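Long-range contact in isomaltodextranase (Arthrobacter globiformis, PDB 5AWO), which hydrolyses alpha-1,6-glucosidic linkages in polysaccharides such as dextran, releasing successive isomaltose units from the non-reducing chain ends: residues Y125-V130 and L198-L203. Sequence-based numbering, arbitrary orientation.
Sequences YNPLWV and LRIDFL
Asn-126 reaches across to the backbone of Asp-201: its ND2 donates to Asp-201 O at 2.8 Å with an N-H...O angle of 159°, the donor almost in line with the carbonyl and the acceptor close to the plane of the Asn-126 amide. The other end of that amide turns back on its own chain, where OD1 accepts from Leu-128 N (2.9 Å) in an Asx turn, so both halves of the group are held and its rotation is fixed. With CG anti to the backbone N (chi1 -174°), the side chain of Asn-126 crosses that of Ile-200 at about a right angle, Ile-200 CG2 packing 3.7 Å from Asn-126 CG. Replacing Asn-126 with alanine is likely to leave Asp-201 O without this donor and Leu-128 N without its Asx-turn acceptor. Beyond, Pro-127 CD meets the CG2 and CD1 methyls of Ile-200. The Trp-129 indole rests one face on Asn-126 CB and points its CZ2 edge at Phe-202 CD2 (3.9 Å), while its CE3 sits over the centre of the Tyr-125 ring. Tyr-125 N makes a weak bond to Arg-199 O. Asp-201 is the probable catalytic nucleophile of this GH27 enzyme; Tyr-124 OH bonds to its OD2, while Asn-126 holds its carbonyl, consistent with a second-shell role. The contact joins the loop after TIM-barrel strand 120-124 to the C-terminal end of neighbouring parallel strand 197-200 and the turn into helix 203-208. Trp-171 stacks on Trp-129, Phe-160 meets Trp-129 and Phe-202 edge-to-face, and helices 179-192 and 223-237 pack against Pro-127.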
loop_
_atom_site.group_PDB
_atom_site.type_symbol
_atom_site.label_atom_id
_atom_site.label_comp_id
_atom_site.label_asym_id
_atom_site.label_seq_id
_atom_site.Cartn_x
_atom_site.Cartn_y
_atom_site.Cartn_z
ATOM N N TYR A 125 -11.449 13.158 2.870
ATOM C CA TYR A 125 -12.593 13.257 3.776
ATOM C C TYR A 125 -12.853 11.921 4.430
ATOM O O TYR A 125 -12.547 10.881 3.890
ATOM C CB TYR A 125 -13.879 13.761 3.063
ATOM C CG TYR A 125 -14.726 14.595 3.999
ATOM C CD1 TYR A 125 -14.360 15.901 4.318
ATOM C CD2 TYR A 125 -15.914 14.091 4.554
ATOM C CE1 TYR A 125 -15.091 16.665 5.208
ATOM C CE2 TYR A 125 -16.641 14.844 5.456
ATOM C CZ TYR A 125 -16.247 16.136 5.764
ATOM O OH TYR A 125 -16.998 16.870 6.656
ATOM N N ASN A 126 -13.461 11.989 5.613
ATOM C CA ASN A 126 -13.861 10.799 6.342
ATOM C C ASN A 126 -15.384 10.774 6.323
ATOM O O ASN A 126 -16.010 11.670 6.868
ATOM C CB ASN A 126 -13.311 10.830 7.774
ATOM C CG ASN A 126 -13.578 9.545 8.525
ATOM O OD1 ASN A 126 -14.637 8.916 8.322
ATOM N ND2 ASN A 126 -12.642 9.116 9.384
ATOM N N PRO A 127 -15.977 9.745 5.689
ATOM C CA PRO A 127 -17.444 9.755 5.529
ATOM C C PRO A 127 -18.210 9.419 6.794
ATOM O O PRO A 127 -19.458 9.364 6.745
ATOM C CB PRO A 127 -17.669 8.733 4.449
ATOM C CG PRO A 127 -16.562 7.742 4.663
ATOM C CD PRO A 127 -15.375 8.561 5.076
ATOM N N LEU A 128 -17.515 9.227 7.919
ATOM C CA LEU A 128 -18.163 9.178 9.217
ATOM C C LEU A 128 -18.216 10.528 9.919
ATOM O O LEU A 128 -18.699 10.623 11.061
ATOM C CB LEU A 128 -17.560 8.097 10.128
ATOM C CG LEU A 128 -18.394 6.806 9.945
ATOM C CD1 LEU A 128 -18.076 6.113 8.647
ATOM C CD2 LEU A 128 -18.157 5.855 11.093
ATOM N N TRP A 129 -17.719 11.575 9.273
ATOM C CA TRP A 129 -17.896 12.922 9.762
ATOM C C TRP A 129 -19.269 13.407 9.334
ATOM O O TRP A 129 -19.659 13.220 8.160
ATOM C CB TRP A 129 -16.822 13.903 9.262
ATOM C CG TRP A 129 -15.497 13.792 9.967
ATOM C CD1 TRP A 129 -15.285 13.457 11.258
ATOM C CD2 TRP A 129 -14.217 14.034 9.394
ATOM N NE1 TRP A 129 -13.919 13.468 11.534
ATOM C CE2 TRP A 129 -13.252 13.809 10.397
ATOM C CE3 TRP A 129 -13.789 14.432 8.127
ATOM C CZ2 TRP A 129 -11.884 13.972 10.171
ATOM C CZ3 TRP A 129 -12.429 14.557 7.889
ATOM C CH2 TRP A 129 -11.488 14.327 8.911
ATOM N N VAL A 130 -19.962 14.057 10.260
ATOM C CA VAL A 130 -21.223 14.717 9.965
ATOM C C VAL A 130 -21.096 16.162 10.426
ATOM O O VAL A 130 -20.873 16.412 11.632
ATOM C CB VAL A 130 -22.386 14.010 10.702
ATOM C CG1 VAL A 130 -23.709 14.578 10.234
ATOM C CG2 VAL A 130 -22.353 12.499 10.498
ATOM N N LEU A 198 -9.723 8.460 -2.406
ATOM C CA LEU A 198 -10.361 9.018 -1.209
ATOM C C LEU A 198 -9.472 8.746 0.008
ATOM O O LEU A 198 -9.165 7.593 0.316
ATOM C CB LEU A 198 -11.756 8.426 -1.032
ATOM C CG LEU A 198 -12.530 8.955 0.171
ATOM C CD1 LEU A 198 -12.832 10.424 0.005
ATOM C CD2 LEU A 198 -13.810 8.147 0.412
ATOM N N ARG A 199 -9.071 9.822 0.671
ATOM C CA ARG A 199 -8.100 9.772 1.779
ATOM C C ARG A 199 -8.817 10.020 3.097
ATOM O O ARG A 199 -9.291 11.115 3.348
ATOM C CB ARG A 199 -6.976 10.785 1.539
ATOM C CG ARG A 199 -5.801 10.651 2.503
ATOM C CD ARG A 199 -4.564 11.342 1.953
ATOM N NE ARG A 199 -3.369 11.225 2.793
ATOM C CZ ARG A 199 -2.532 10.224 2.758
ATOM N NH1 ARG A 199 -2.751 9.152 1.999
ATOM N NH2 ARG A 199 -1.454 10.280 3.539
ATOM N N ILE A 200 -8.874 8.954 3.907
ATOM C CA ILE A 200 -9.767 8.897 5.067
ATOM C C ILE A 200 -8.902 8.890 6.333
ATOM O O ILE A 200 -8.277 7.881 6.650
ATOM C CB ILE A 200 -10.608 7.625 5.023
ATOM C CG1 ILE A 200 -11.393 7.556 3.701
ATOM C CG2 ILE A 200 -11.504 7.568 6.242
ATOM C CD1 ILE A 200 -12.226 6.295 3.565
ATOM N N ASP A 201 -8.924 10.008 7.073
ATOM C CA ASP A 201 -8.015 10.224 8.199
ATOM C C ASP A 201 -8.745 10.145 9.537
ATOM O O ASP A 201 -9.973 10.056 9.583
ATOM C CB ASP A 201 -7.402 11.628 8.003
ATOM C CG ASP A 201 -6.133 11.926 8.828
ATOM O OD1 ASP A 201 -5.642 11.062 9.582
ATOM O OD2 ASP A 201 -5.667 13.095 8.685
ATOM N N PHE A 202 -7.967 10.142 10.629
ATOM C CA PHE A 202 -8.496 10.146 12.000
ATOM C C PHE A 202 -9.298 8.894 12.336
ATOM O O PHE A 202 -10.131 8.881 13.248
ATOM C CB PHE A 202 -9.266 11.449 12.276
ATOM C CG PHE A 202 -8.352 12.652 12.342
ATOM C CD1 PHE A 202 -7.612 12.900 13.484
ATOM C CD2 PHE A 202 -8.194 13.480 11.266
ATOM C CE1 PHE A 202 -6.749 13.967 13.555
ATOM C CE2 PHE A 202 -7.323 14.561 11.317
ATOM C CZ PHE A 202 -6.594 14.801 12.470
ATOM N N LEU A 203 -8.919 7.809 11.675
ATOM C CA LEU A 203 -9.571 6.527 11.913
ATOM C C LEU A 203 -9.471 6.071 13.368
ATOM O O LEU A 203 -10.454 5.633 13.971
ATOM C CB LEU A 203 -8.971 5.479 10.977
ATOM C CG LEU A 203 -9.384 5.648 9.526
ATOM C CD1 LEU A 203 -8.499 4.791 8.635
ATOM C CD2 LEU A 203 -10.857 5.307 9.341
#